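Local coordinates for protein nucleoporin NUP82 (Saccharomyces cerevisiae, PDB 3PBP) that serves as a structural component of the nuclear pore complex, here represented by its N-terminal beta-propeller domain, which interacts with NUP116, at residues N224-K229 / Q254-L259; E235-T240 / R247-Q252; H55-S60 / S104-F109. The protein carries 1 engineered substitution. All coordinates share one frame; numbering follows the deposited sequence.

Contact 1 (N224-K229 / Q254-L259); sequences NLILNK and QFVSKL
Val256 meets both Ile226 and Leu227 where two neighbouring helices of the N-terminal domain pass each other, a small example of how one beta-branched residue can serve two partners at once. Its CG1, carried away from the backbone N (chi1 179°), points at the opposite backbone and lies 3.6 Å from Leu227 CA. Ile226 comes at this methyl from one flank, with CG2 of Ile226 3.8 Å from CG1 of Val256; the second branch adds a looser touch, Ile226 CG1 to Val256 CG2 at 4.1 Å. Leu227 reaches the same methyl with its CD1, 3.8 Å from Val256 CG1, and both aliphatic chains run obliquely across the valine. Farther out, Leu227 CD1 brushes Ser257 OG at 4.3 Å, a hydroxyl already bonded to Leu253 O in its own helix.

The short helical segments run antiparallel at 150° with axes 9.6 Å apart. Leu192 and Tyr209 also pack on Ile226, while Asn228 and Lys229 touch apolar side chains in the chain of another protein. Chemically, 224-229 and 254-259 are joined almost wholly by aliphatic carbon, with one hydroxyl oxygen at the margin, which suggests that, between these two segments, close fit counts for more than directional bonds.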
loop_
_atom_site.group_PDB
_atom_site.type_symbol
_atom_site.label_atom_id
_atom_site.label_comp_id
_atom_site.label_asym_id
_atom_site.label_seq_id
_atom_site.Cartn_x
_atom_site.Cartn_y
_atom_site.Cartn_z
ATOM N N ASN A 224 14.342 -19.634 -3.064
ATOM C CA ASN A 224 13.761 -20.856 -3.574
ATOM C C ASN A 224 12.269 -20.919 -3.333
ATOM O O ASN A 224 11.548 -21.570 -4.081
ATOM C CB ASN A 224 14.457 -22.083 -2.979
ATOM C CG ASN A 224 15.814 -22.338 -3.620
ATOM O OD1 ASN A 224 15.921 -22.431 -4.843
ATOM N ND2 ASN A 224 16.856 -22.440 -2.802
ATOM N N LEU A 225 11.789 -20.240 -2.303
ATOM C CA LEU A 225 10.364 -20.265 -2.053
ATOM C C LEU A 225 9.619 -19.575 -3.204
ATOM O O LEU A 225 8.659 -20.134 -3.736
ATOM C CB LEU A 225 10.014 -19.598 -0.716
ATOM C CG LEU A 225 8.499 -19.544 -0.483
ATOM C CD1 LEU A 225 7.952 -20.957 -0.424
ATOM C CD2 LEU A 225 8.187 -18.790 0.786
ATOM N N ILE A 226 10.043 -18.386 -3.622
ATOM C CA ILE A 226 9.299 -17.752 -4.708
ATOM C C ILE A 226 9.546 -18.392 -6.066
ATOM O O ILE A 226 8.770 -18.202 -7.007
ATOM C CB ILE A 226 9.537 -16.227 -4.830
ATOM C CG1 ILE A 226 8.497 -15.672 -5.815
ATOM C CG2 ILE A 226 10.954 -15.935 -5.297
ATOM C CD1 ILE A 226 8.216 -14.205 -5.710
ATOM N N LEU A 227 10.629 -19.149 -6.178
ATOM C CA LEU A 227 10.907 -19.822 -7.434
ATOM C C LEU A 227 9.924 -20.992 -7.532
ATOM O O LEU A 227 9.271 -21.187 -8.555
ATOM C CB LEU A 227 12.349 -20.325 -7.471
ATOM C CG LEU A 227 12.721 -21.070 -8.755
ATOM C CD1 LEU A 227 12.422 -20.189 -9.982
ATOM C CD2 LEU A 227 14.192 -21.447 -8.689
ATOM N N ASN A 228 9.805 -21.756 -6.453
ATOM C CA ASN A 228 8.878 -22.877 -6.427
ATOM C C ASN A 228 7.429 -22.425 -6.581
ATOM O O ASN A 228 6.671 -23.043 -7.313
ATOM C CB ASN A 228 9.019 -23.681 -5.134
ATOM C CG ASN A 228 10.294 -24.502 -5.094
ATOM O OD1 ASN A 228 10.708 -25.054 -6.109
ATOM N ND2 ASN A 228 10.915 -24.603 -3.915
ATOM N N LYS A 229 7.024 -21.366 -5.879
ATOM C CA LYS A 229 5.650 -20.882 -6.019
ATOM C C LYS A 229 5.427 -20.520 -7.494
ATOM O O LYS A 229 4.351 -20.770 -8.055
ATOM C CB LYS A 229 5.393 -19.651 -5.123
ATOM C CG LYS A 229 5.036 -19.982 -3.674
ATOM C CD LYS A 229 5.299 -18.829 -2.722
ATOM C CE LYS A 229 4.496 -17.616 -3.072
ATOM N NZ LYS A 229 4.715 -16.502 -2.099
ATOM N N GLN A 254 9.727 -15.980 -15.636
ATOM C CA GLN A 254 10.919 -15.531 -16.346
ATOM C C GLN A 254 11.720 -14.630 -15.432
ATOM O O GLN A 254 12.941 -14.754 -15.338
ATOM C CB GLN A 254 10.555 -14.759 -17.611
ATOM C CG GLN A 254 9.789 -15.571 -18.618
ATOM C CD GLN A 254 9.271 -14.737 -19.787
ATOM O OE1 GLN A 254 9.098 -13.514 -19.673
ATOM N NE2 GLN A 254 8.999 -15.402 -20.912
ATOM N N PHE A 255 11.028 -13.727 -14.751
ATOM C CA PHE A 255 11.674 -12.793 -13.843
ATOM C C PHE A 255 12.348 -13.501 -12.667
ATOM O O PHE A 255 13.534 -13.290 -12.399
ATOM C CB PHE A 255 10.640 -11.781 -13.330
ATOM C CG PHE A 255 11.155 -10.885 -12.243
ATOM C CD1 PHE A 255 12.161 -9.964 -12.496
ATOM C CD2 PHE A 255 10.644 -10.973 -10.957
ATOM C CE1 PHE A 255 12.655 -9.139 -11.481
ATOM C CE2 PHE A 255 11.135 -10.149 -9.929
ATOM C CZ PHE A 255 12.139 -9.232 -10.198
ATOM N N VAL A 256 11.602 -14.351 -11.969
ATOM C CA VAL A 256 12.154 -15.045 -10.809
ATOM C C VAL A 256 13.320 -15.933 -11.199
ATOM O O VAL A 256 14.213 -16.179 -10.393
ATOM C CB VAL A 256 11.077 -15.885 -10.076
ATOM C CG1 VAL A 256 11.700 -16.607 -8.913
ATOM C CG2 VAL A 256 9.970 -14.978 -9.558
ATOM N N SER A 257 13.311 -16.409 -12.440
ATOM C CA SER A 257 14.395 -17.254 -12.945
ATOM C C SER A 257 15.637 -16.408 -13.173
ATOM O O SER A 257 16.760 -16.849 -12.913
ATOM C CB SER A 257 14.006 -17.916 -14.263
ATOM O OG SER A 257 12.971 -18.854 -14.062
ATOM N N LYS A 258 15.429 -15.186 -13.654
ATOM C CA LYS A 258 16.530 -14.286 -13.909
ATOM C C LYS A 258 17.123 -13.866 -12.573
ATOM O O LYS A 258 18.330 -13.664 -12.456
ATOM C CB LYS A 258 16.043 -13.069 -14.691
ATOM C CG LYS A 258 17.134 -12.390 -15.479
ATOM C CD LYS A 258 16.609 -11.181 -16.230
ATOM C CE LYS A 258 17.707 -10.550 -17.100
ATOM N NZ LYS A 258 17.274 -9.283 -17.784
ATOM N N LEU A 259 16.278 -13.729 -11.555
ATOM C CA LEU A 259 16.785 -13.357 -10.236
ATOM C C LEU A 259 17.708 -14.474 -9.770
ATOM O O LEU A 259 18.836 -14.231 -9.343
ATOM C CB LEU A 259 15.644 -13.193 -9.230
ATOM C CG LEU A 259 14.709 -11.997 -9.385
ATOM C CD1 LEU A 259 13.695 -12.014 -8.260
ATOM C CD2 LEU A 259 15.500 -10.710 -9.355
#

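Contact 2 (E235-T240 / R247-Q252); sequences ESLDST and RNVIKQ
Leu237 closes over Val249 and Ile250 just after the chain leaves helix 220-235, and it illustrates how one apolar residue can tie an otherwise polar loop to the helix that follows. The direct interaction is purely aliphatic. Leu237 and Val249 meet end on, methyl against methyl, CD1 of Leu237 lying 4.0 Å from CG1 of Val249, with Leu237 CG only slightly farther from that methyl at 4.2 Å. Ile250 is approached differently: the leucine passes it at about a right angle, so that Leu237 CD1 rests against the middle of the isoleucine chain, 4.2 Å from Ile250 CG1. With CG of Leu237 opposite its own carbonyl carbon (chi1 -70°) and the chain extended beyond, CD1 is delivered to both partners. Met233 and Tyr234 of helix 220-235 cover Val249 and Ile250 in turn.

The hydrogen bonds and charges lie beside this patch. In the loop, Asp238 OD2 accepts from the backbone N of Thr241 and, weakly, from Thr240 N at 3.0 Å, while Lys246 NZ holds Asp238 O and so links the loop to the start of the second helix. Elsewhere on that helix Arg247 forms a salt bridge with Asp338, and Lys251 CD lies 4.2 Å above one face of the Arg247 guanidinium, toward its rim. Gln252 uses both ends of its amide, OE1 taking Met335 N and NE2 giving to Ser230 OG.

Together, 235-240 and 247-252 form the turn end of a helical hairpin: helix 220-235, a short connecting loop that folds back through Leu237, and helix 243-262, inserted between strands 215-217 and 269-271 of the beta-rich propeller domain.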
loop_
_atom_site.group_PDB
_atom_site.type_symbol
_atom_site.label_atom_id
_atom_site.label_comp_id
_atom_site.label_asym_id
_atom_site.label_seq_id
_atom_site.Cartn_x
_atom_site.Cartn_y
_atom_site.Cartn_z
ATOM N N GLU A 235 2.776 -24.440 -13.940
ATOM C CA GLU A 235 2.223 -25.765 -14.208
ATOM C C GLU A 235 0.699 -25.692 -14.135
ATOM O O GLU A 235 -0.018 -26.404 -14.837
ATOM C CB GLU A 235 2.730 -26.770 -13.165
ATOM C CG GLU A 235 2.198 -28.193 -13.349
ATOM C CD GLU A 235 2.523 -29.120 -12.180
ATOM O OE1 GLU A 235 3.718 -29.232 -11.803
ATOM O OE2 GLU A 235 1.575 -29.741 -11.648
ATOM N N SER A 236 0.220 -24.819 -13.262
ATOM C CA SER A 236 -1.207 -24.610 -13.047
ATOM C C SER A 236 -1.900 -23.985 -14.260
ATOM O O SER A 236 -3.116 -23.791 -14.258
ATOM C CB SER A 236 -1.396 -23.720 -11.808
ATOM O OG SER A 236 -2.646 -23.060 -11.804
ATOM N N LEU A 237 -1.129 -23.668 -15.295
ATOM C CA LEU A 237 -1.692 -23.060 -16.498
ATOM C C LEU A 237 -2.374 -24.065 -17.422
ATOM O O LEU A 237 -1.863 -25.165 -17.679
ATOM C CB LEU A 237 -0.608 -22.312 -17.279
ATOM C CG LEU A 237 -0.044 -21.027 -16.670
ATOM C CD1 LEU A 237 1.088 -20.499 -17.539
ATOM C CD2 LEU A 237 -1.153 -19.987 -16.535
ATOM N N ASP A 238 -3.552 -23.669 -17.891
ATOM C CA ASP A 238 -4.355 -24.459 -18.815
ATOM C C ASP A 238 -4.861 -23.461 -19.868
ATOM O O ASP A 238 -4.499 -22.286 -19.809
ATOM C CB ASP A 238 -5.527 -25.144 -18.092
ATOM C CG ASP A 238 -6.382 -24.172 -17.295
ATOM O OD1 ASP A 238 -6.186 -24.093 -16.068
ATOM O OD2 ASP A 238 -7.245 -23.484 -17.884
ATOM N N SER A 239 -5.691 -23.908 -20.814
ATOM C CA SER A 239 -6.197 -23.024 -21.877
ATOM C C SER A 239 -7.378 -22.106 -21.534
ATOM O O SER A 239 -7.578 -21.081 -22.196
ATOM C CB SER A 239 -6.549 -23.836 -23.128
ATOM O OG SER A 239 -6.829 -22.981 -24.229
ATOM N N THR A 240 -8.179 -22.467 -20.534
ATOM C CA THR A 240 -9.281 -21.589 -20.152
ATOM C C THR A 240 -8.628 -20.380 -19.498
ATOM O O THR A 240 -9.130 -19.263 -19.617
ATOM C CB THR A 240 -10.251 -22.250 -19.147
ATOM O OG1 THR A 240 -10.981 -23.299 -19.803
ATOM C CG2 THR A 240 -11.238 -21.212 -18.599
ATOM N N ARG A 247 -0.040 -14.433 -19.326
ATOM C CA ARG A 247 1.106 -13.602 -19.644
ATOM C C ARG A 247 1.906 -13.260 -18.377
ATOM O O ARG A 247 3.137 -13.430 -18.332
ATOM C CB ARG A 247 0.639 -12.324 -20.332
ATOM C CG ARG A 247 1.778 -11.465 -20.789
ATOM C CD ARG A 247 1.298 -10.187 -21.402
ATOM N NE ARG A 247 2.420 -9.275 -21.558
ATOM C CZ ARG A 247 2.469 -8.063 -21.025
ATOM N NH1 ARG A 247 1.443 -7.623 -20.302
ATOM N NH2 ARG A 247 3.547 -7.306 -21.202
ATOM N N ASN A 248 1.196 -12.787 -17.351
ATOM C CA ASN A 248 1.823 -12.429 -16.078
ATOM C C ASN A 248 2.554 -13.607 -15.432
ATOM O O ASN A 248 3.696 -13.464 -15.000
ATOM C CB ASN A 248 0.782 -11.892 -15.079
ATOM C CG ASN A 248 0.396 -10.441 -15.334
ATOM O OD1 ASN A 248 1.134 -9.678 -15.956
ATOM N ND2 ASN A 248 -0.761 -10.051 -14.824
ATOM N N VAL A 249 1.884 -14.758 -15.349
ATOM C CA VAL A 249 2.466 -15.950 -14.752
ATOM C C VAL A 249 3.756 -16.322 -15.467
ATOM O O VAL A 249 4.746 -16.686 -14.826
ATOM C CB VAL A 249 1.482 -17.137 -14.814
ATOM C CG1 VAL A 249 2.141 -18.394 -14.303
ATOM C CG2 VAL A 249 0.260 -16.820 -14.001
ATOM N N ILE A 250 3.748 -16.232 -16.795
ATOM C CA ILE A 250 4.945 -16.558 -17.557
ATOM C C ILE A 250 6.005 -15.501 -17.301
ATOM O O ILE A 250 7.189 -15.815 -17.187
ATOM C CB ILE A 250 4.646 -16.655 -19.058
ATOM C CG1 ILE A 250 3.872 -17.953 -19.323
ATOM C CG2 ILE A 250 5.948 -16.605 -19.861
ATOM C CD1 ILE A 250 3.361 -18.075 -20.732
ATOM N N LYS A 251 5.577 -14.249 -17.198
ATOM C CA LYS A 251 6.513 -13.174 -16.917
ATOM C C LYS A 251 7.123 -13.371 -15.542
ATOM O O LYS A 251 8.322 -13.168 -15.343
ATOM C CB LYS A 251 5.811 -11.829 -16.940
ATOM C CG LYS A 251 5.690 -11.219 -18.292
ATOM C CD LYS A 251 5.284 -9.787 -18.140
ATOM C CE LYS A 251 6.001 -8.943 -19.151
ATOM N NZ LYS A 251 6.168 -7.553 -18.652
ATOM N N GLN A 252 6.282 -13.755 -14.586
ATOM C CA GLN A 252 6.745 -13.969 -13.226
ATOM C C GLN A 252 7.830 -15.032 -13.215
ATOM O O GLN A 252 8.895 -14.845 -12.636
ATOM C CB GLN A 252 5.598 -14.402 -12.307
ATOM C CG GLN A 252 6.051 -14.548 -10.859
ATOM C CD GLN A 252 4.922 -14.820 -9.894
ATOM O OE1 GLN A 252 3.821 -14.280 -10.026
ATOM N NE2 GLN A 252 5.197 -15.641 -8.897
#

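Contact 3 (H55-S60 / S104-F109); sequences HSLNFS and SIQDAF
Leu57 swings CG away from its backbone N (chi1 173°), and its fork then gives one methyl to each of two residues, Gln106 and Phe109. In both, CG is anti to the carbonyl carbon (-61° and -62°), which sets the Gln106 chain and Phe109 ring beside those methyls. CD1 of Leu57 lies 3.7 Å from both CG and NE2 of Gln106, the two chains lying alongside and running opposite ways; NE2 also bonds weakly to Val100 O, and OE1 weakly to Arg61 NH2. Leu57 CD2 meets the ring obliquely at Phe109 CD2, 3.5 Å away.

This is packing between successive propeller blades: 55-58 is an edge strand of one four-stranded antiparallel blade, and helix 103-107 lies between strands 87-92 and 110-115 of the next. Replacing Leu57 with an alanine would probably open a gap between the strand and the Gln106 chain and Phe109 ring, both losing the methyl they pack on.

Pro94 packs on Leu57 and Phe109. At the end of the strand an Asx turn forms, Asn58 OD1 accepting from Ser60 N at 2.9 Å. Asp107 OD1 forms a salt bridge with Arg61 NH1 and a hydrogen bond with His62 NE2.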
loop_
_atom_site.group_PDB
_atom_site.type_symbol
_atom_site.label_atom_id
_atom_site.label_comp_id
_atom_site.label_asym_id
_atom_site.label_seq_id
_atom_site.Cartn_x
_atom_site.Cartn_y
_atom_site.Cartn_z
ATOM N N HIS A 55 26.864 5.732 23.806
ATOM C CA HIS A 55 27.559 6.746 23.047
ATOM C C HIS A 55 26.574 7.736 22.477
ATOM O O HIS A 55 25.378 7.473 22.457
ATOM C CB HIS A 55 28.388 6.088 21.954
ATOM C CG HIS A 55 29.267 4.989 22.462
ATOM N ND1 HIS A 55 28.770 3.756 22.836
ATOM C CD2 HIS A 55 30.593 4.956 22.729
ATOM C CE1 HIS A 55 29.753 3.014 23.314
ATOM N NE2 HIS A 55 30.869 3.718 23.260
ATOM N N SER A 56 27.074 8.886 22.031
ATOM C CA SER A 56 26.217 9.933 21.493
ATOM C C SER A 56 26.729 10.612 20.237
ATOM O O SER A 56 27.925 10.603 19.930
ATOM C CB SER A 56 25.990 11.000 22.545
ATOM O OG SER A 56 25.499 10.410 23.721
ATOM N N LEU A 57 25.792 11.206 19.512
ATOM C CA LEU A 57 26.090 11.925 18.292
ATOM C C LEU A 57 25.043 13.007 18.170
ATOM O O LEU A 57 23.940 12.759 17.704
ATOM C CB LEU A 57 26.014 11.008 17.079
ATOM C CG LEU A 57 26.145 11.771 15.760
ATOM C CD1 LEU A 57 27.505 12.466 15.726
ATOM C CD2 LEU A 57 25.981 10.815 14.578
ATOM N N ASN A 58 25.395 14.207 18.610
ATOM C CA ASN A 58 24.498 15.349 18.553
ATOM C C ASN A 58 24.364 15.777 17.104
ATOM O O ASN A 58 25.362 16.053 16.440
ATOM C CB ASN A 58 25.061 16.504 19.380
ATOM C CG ASN A 58 24.123 17.673 19.445
ATOM O OD1 ASN A 58 23.856 18.322 18.432
ATOM N ND2 ASN A 58 23.596 17.945 20.637
ATOM N N PHE A 59 23.131 15.835 16.607
ATOM C CA PHE A 59 22.908 16.219 15.221
ATOM C C PHE A 59 22.178 17.544 15.039
ATOM O O PHE A 59 21.710 17.834 13.941
ATOM C CB PHE A 59 22.175 15.089 14.475
ATOM C CG PHE A 59 20.847 14.710 15.079
ATOM C CD1 PHE A 59 19.691 15.409 14.747
ATOM C CD2 PHE A 59 20.748 13.645 15.976
ATOM C CE1 PHE A 59 18.454 15.050 15.297
ATOM C CE2 PHE A 59 19.517 13.281 16.531
ATOM C CZ PHE A 59 18.371 13.985 16.190
ATOM N N SER A 60 22.101 18.344 16.103
ATOM C CA SER A 60 21.449 19.658 16.057
ATOM C C SER A 60 21.989 20.478 14.898
ATOM O O SER A 60 21.260 21.218 14.242
ATOM C CB SER A 60 21.703 20.432 17.347
ATOM O OG SER A 60 21.240 19.715 18.474
ATOM N N SER A 104 34.043 16.110 10.351
ATOM C CA SER A 104 34.017 15.428 9.056
ATOM C C SER A 104 33.442 14.013 9.189
ATOM O O SER A 104 32.735 13.538 8.302
ATOM C CB SER A 104 35.432 15.362 8.469
ATOM O OG SER A 104 36.317 14.686 9.347
ATOM N N ILE A 105 33.755 13.349 10.301
ATOM C CA ILE A 105 33.273 11.997 10.564
ATOM C C ILE A 105 31.798 11.987 10.969
ATOM O O ILE A 105 31.079 11.026 10.693
ATOM C CB ILE A 105 34.113 11.307 11.675
ATOM C CG1 ILE A 105 35.468 10.878 11.105
ATOM C CG2 ILE A 105 33.366 10.112 12.240
ATOM C CD1 ILE A 105 36.320 10.050 12.065
ATOM N N GLN A 106 31.348 13.059 11.617
ATOM C CA GLN A 106 29.962 13.154 12.052
ATOM C C GLN A 106 29.045 13.449 10.889
ATOM O O GLN A 106 27.870 13.088 10.911
ATOM C CB GLN A 106 29.795 14.253 13.094
ATOM C CG GLN A 106 30.611 14.044 14.352
ATOM C CD GLN A 106 30.373 15.133 15.375
ATOM O OE1 GLN A 106 30.336 16.323 15.037
ATOM N NE2 GLN A 106 30.220 14.739 16.635
ATOM N N ASP A 107 29.569 14.123 9.876
ATOM C CA ASP A 107 28.759 14.445 8.712
ATOM C C ASP A 107 28.629 13.194 7.870
ATOM O O ASP A 107 27.735 13.082 7.029
ATOM C CB ASP A 107 29.410 15.560 7.894
ATOM C CG ASP A 107 29.520 16.860 8.668
ATOM O OD1 ASP A 107 29.111 16.873 9.849
ATOM O OD2 ASP A 107 30.015 17.863 8.096
ATOM N N ALA A 108 29.539 12.255 8.102
ATOM C CA ALA A 108 29.533 10.993 7.377
ATOM C C ALA A 108 28.251 10.228 7.695
ATOM O O ALA A 108 27.769 9.444 6.882
ATOM C CB ALA A 108 30.748 10.161 7.774
ATOM N N PHE A 109 27.710 10.473 8.886
ATOM C CA PHE A 109 26.502 9.806 9.334
ATOM C C PHE A 109 25.219 10.396 8.774
ATOM O O PHE A 109 24.130 9.893 9.048
ATOM C CB PHE A 109 26.469 9.784 10.856
ATOM C CG PHE A 109 27.613 9.021 11.460
ATOM C CD1 PHE A 109 27.894 7.723 11.038
ATOM C CD2 PHE A 109 28.427 9.602 12.428
ATOM C CE1 PHE A 109 28.958 7.021 11.562
ATOM C CE2 PHE A 109 29.498 8.905 12.959
ATOM C CZ PHE A 109 29.762 7.607 12.522
#

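Contacts 1 and 2 belong to one helical hairpin and share helix 243-262. Their centres are about 14 Å apart, and contact 2, near the turn, is nested in sequence inside the loop that contact 1 closes. Contact 3 comes earlier in the chain and joins neighbouring blades instead of helices; its centre lies about 41 Å from that of contact 1 and about 52 Å from that of contact 2, on the opposite side of the chain's centre from the latter. The nearest atoms of contacts 1 and 3 are about 29 Å apart, those of contacts 2 and 3 about 36 Å. All three fall within the region that interacts with NUP116.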